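Local coordinates for protein glycoside Hydrolase (Bacteroides plebeius, PDB 5T3B) that probably hydrolyses glycosidic bonds of agarose-type galactans, as a member of glycoside hydrolase family 50, at residues R124-F129 with F438-D443. Sequence-based numbering, arbitrary orientation.
Sequences RGIASF and FKYLDD
One face of the Tyr-440 ring receives the edge of Phe-129 in a T-shaped stack, with centroids 4.8 Å apart and planes at 65°; Phe-129 CD1 stands over the ring centre while Phe-129 CE1 reaches Tyr-440 CZ at 3.7 Å. The opposite face carries Leu-441 CD2, offset toward the rim, and Ser-128 O lies near the ring plane at the edge. The Phe-438 ring has Lys-439 CB over the centre of one face, and its CD1 touches Ala-127 CB at 3.7 Å. At the base of the Tyr-440 side chain, Ile-126 CG2 packs on Tyr-440 CB, 3.6 Å away. Strands 120-126 and 432-437 run parallel, consistent with the first and last strands of the (beta/alpha)8 barrel of family 50, and the contact joins the chain leaving their ends. The peptide between Phe-438 and Lys-439 is cis, as is common after the last barrel strand in clan GH-A. Just beyond it, Tyr-440 N donates to Ala-127 O (2.9 Å, N-H...O 151°). Ser-128, in a left-handed backbone conformation, turns its carbonyl to a water that donates to Ser-128 O and accepts from Leu-441 N, linking the two loops a second time. The Tyr-440 hydroxyl accepts a hydrogen bond from Trp-148 NE1, and Trp-148 also stacks on Phe-129. A leucine in place of Tyr-440 would probably deprive Phe-129 of its flat partner and the Trp-148 indole N-H of its acceptor. Lys-439 runs past Ser-128, its CD 3.7 Å from Ser-128 OG, then bends at its last torsion (chi4 82°), swinging NZ between Leu-441 O, at 2.7 Å, and Asp-443. NZ forms a salt bridge with Asp-443 OD1, which it meets from above the carboxylate plane, while OD2 pairs with Lys-448.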
loop_
_atom_site.group_PDB
_atom_site.type_symbol
_atom_site.label_atom_id
_atom_site.label_comp_id
_atom_site.label_asym_id
_atom_site.label_seq_id
_atom_site.Cartn_x
_atom_site.Cartn_y
_atom_site.Cartn_z
ATOM N N ARG A 124 9.427 -1.867 3.308
ATOM C CA ARG A 124 9.003 -1.252 4.568
ATOM C C ARG A 124 9.019 0.240 4.339
ATOM O O ARG A 124 10.063 0.859 4.320
ATOM C CB ARG A 124 9.903 -1.707 5.704
ATOM C CG ARG A 124 9.659 -3.150 6.148
ATOM C CD ARG A 124 10.926 -3.849 6.624
ATOM N NE ARG A 124 11.835 -3.993 5.484
ATOM C CZ ARG A 124 13.156 -3.956 5.519
ATOM N NH1 ARG A 124 13.801 -4.049 6.673
ATOM N NH2 ARG A 124 13.815 -3.828 4.379
ATOM N N GLY A 125 7.821 0.780 4.063
ATOM C CA GLY A 125 7.678 2.142 3.688
ATOM C C GLY A 125 6.864 2.991 4.655
ATOM O O GLY A 125 6.197 2.484 5.542
ATOM N N ILE A 126 6.963 4.294 4.408
ATOM C CA ILE A 126 6.213 5.304 5.140
ATOM C C ILE A 126 5.441 6.157 4.130
ATOM O O ILE A 126 6.024 6.606 3.134
ATOM C CB ILE A 126 7.149 6.188 5.977
ATOM C CG1 ILE A 126 7.878 5.379 6.989
ATOM C CG2 ILE A 126 6.370 7.373 6.566
ATOM C CD1 ILE A 126 7.083 4.981 8.118
ATOM N N ALA A 127 4.150 6.331 4.349
ATOM C CA ALA A 127 3.326 7.128 3.455
ATOM C C ALA A 127 3.392 8.628 3.791
ATOM O O ALA A 127 3.651 9.029 4.945
ATOM C CB ALA A 127 1.866 6.680 3.508
ATOM N N SER A 128 3.095 9.462 2.810
ATOM C CA SER A 128 2.899 10.891 3.042
ATOM C C SER A 128 4.108 11.576 3.625
ATOM O O SER A 128 3.996 12.372 4.541
ATOM C CB SER A 128 1.657 11.156 3.869
ATOM O OG SER A 128 0.555 10.492 3.350
ATOM N N PHE A 129 5.273 11.303 3.072
ATOM C CA PHE A 129 6.493 11.923 3.531
ATOM C C PHE A 129 6.552 13.331 2.870
ATOM O O PHE A 129 6.929 13.533 1.706
ATOM C CB PHE A 129 7.712 11.112 3.142
ATOM C CG PHE A 129 9.005 11.670 3.624
ATOM C CD1 PHE A 129 9.279 11.809 4.984
ATOM C CD2 PHE A 129 9.981 12.096 2.722
ATOM C CE1 PHE A 129 10.470 12.346 5.428
ATOM C CE2 PHE A 129 11.150 12.662 3.177
ATOM C CZ PHE A 129 11.372 12.792 4.537
ATOM N N PHE A 438 0.869 4.000 7.209
ATOM C CA PHE A 438 0.224 5.250 6.945
ATOM C C PHE A 438 0.034 5.946 8.269
ATOM O O PHE A 438 -0.785 5.497 9.071
ATOM C CB PHE A 438 -1.114 5.017 6.232
ATOM C CG PHE A 438 -1.851 6.258 5.845
ATOM C CD1 PHE A 438 -1.653 6.837 4.611
ATOM C CD2 PHE A 438 -2.699 6.912 6.715
ATOM C CE1 PHE A 438 -2.264 8.011 4.231
ATOM C CE2 PHE A 438 -3.354 8.058 6.334
ATOM C CZ PHE A 438 -3.141 8.604 5.109
ATOM N N LYS A 439 0.829 6.991 8.608
ATOM C CA LYS A 439 1.682 7.791 7.737
ATOM C C LYS A 439 2.775 8.438 8.548
ATOM O O LYS A 439 2.920 8.208 9.735
ATOM C CB LYS A 439 0.854 8.790 6.919
ATOM C CG LYS A 439 0.124 9.808 7.764
ATOM C CD LYS A 439 -0.658 10.806 6.883
ATOM C CE LYS A 439 -1.659 11.655 7.612
ATOM N NZ LYS A 439 -1.022 12.832 8.258
ATOM N N TYR A 440 3.565 9.266 7.838
ATOM C CA TYR A 440 4.710 9.928 8.454
ATOM C C TYR A 440 4.328 10.753 9.697
ATOM O O TYR A 440 4.851 10.484 10.768
ATOM C CB TYR A 440 5.361 10.790 7.358
ATOM C CG TYR A 440 6.507 11.661 7.776
ATOM C CD1 TYR A 440 7.585 11.179 8.516
ATOM C CD2 TYR A 440 6.524 12.995 7.401
ATOM C CE1 TYR A 440 8.613 12.005 8.891
ATOM C CE2 TYR A 440 7.593 13.841 7.749
ATOM C CZ TYR A 440 8.611 13.315 8.515
ATOM O OH TYR A 440 9.630 14.172 8.897
ATOM N N LEU A 441 3.449 11.742 9.513
ATOM C CA LEU A 441 3.051 12.641 10.592
ATOM C C LEU A 441 1.614 12.511 10.985
ATOM O O LEU A 441 0.751 12.206 10.170
ATOM C CB LEU A 441 3.211 14.137 10.162
ATOM C CG LEU A 441 4.601 14.546 9.810
ATOM C CD1 LEU A 441 4.663 15.890 9.200
ATOM C CD2 LEU A 441 5.526 14.490 10.949
ATOM N N ASP A 442 1.378 12.795 12.249
ATOM C CA ASP A 442 0.006 13.047 12.681
ATOM C C ASP A 442 -0.647 14.143 11.863
ATOM O O ASP A 442 0.025 15.076 11.398
ATOM C CB ASP A 442 -0.017 13.500 14.145
ATOM C CG ASP A 442 0.159 12.432 15.162
ATOM O OD1 ASP A 442 0.107 11.233 14.860
ATOM O OD2 ASP A 442 0.321 12.887 16.333
ATOM N N ASP A 443 -1.973 14.062 11.708
ATOM C CA ASP A 443 -2.725 15.267 11.471
ATOM C C ASP A 443 -2.732 16.101 12.734
ATOM O O ASP A 443 -2.536 15.581 13.814
ATOM C CB ASP A 443 -4.166 14.955 11.032
ATOM C CG ASP A 443 -4.331 14.219 9.742
ATOM O OD1 ASP A 443 -3.424 14.202 8.925
ATOM O OD2 ASP A 443 -5.534 13.748 9.572
HETATM O O HOH W 1 2.523 13.004 6.843
#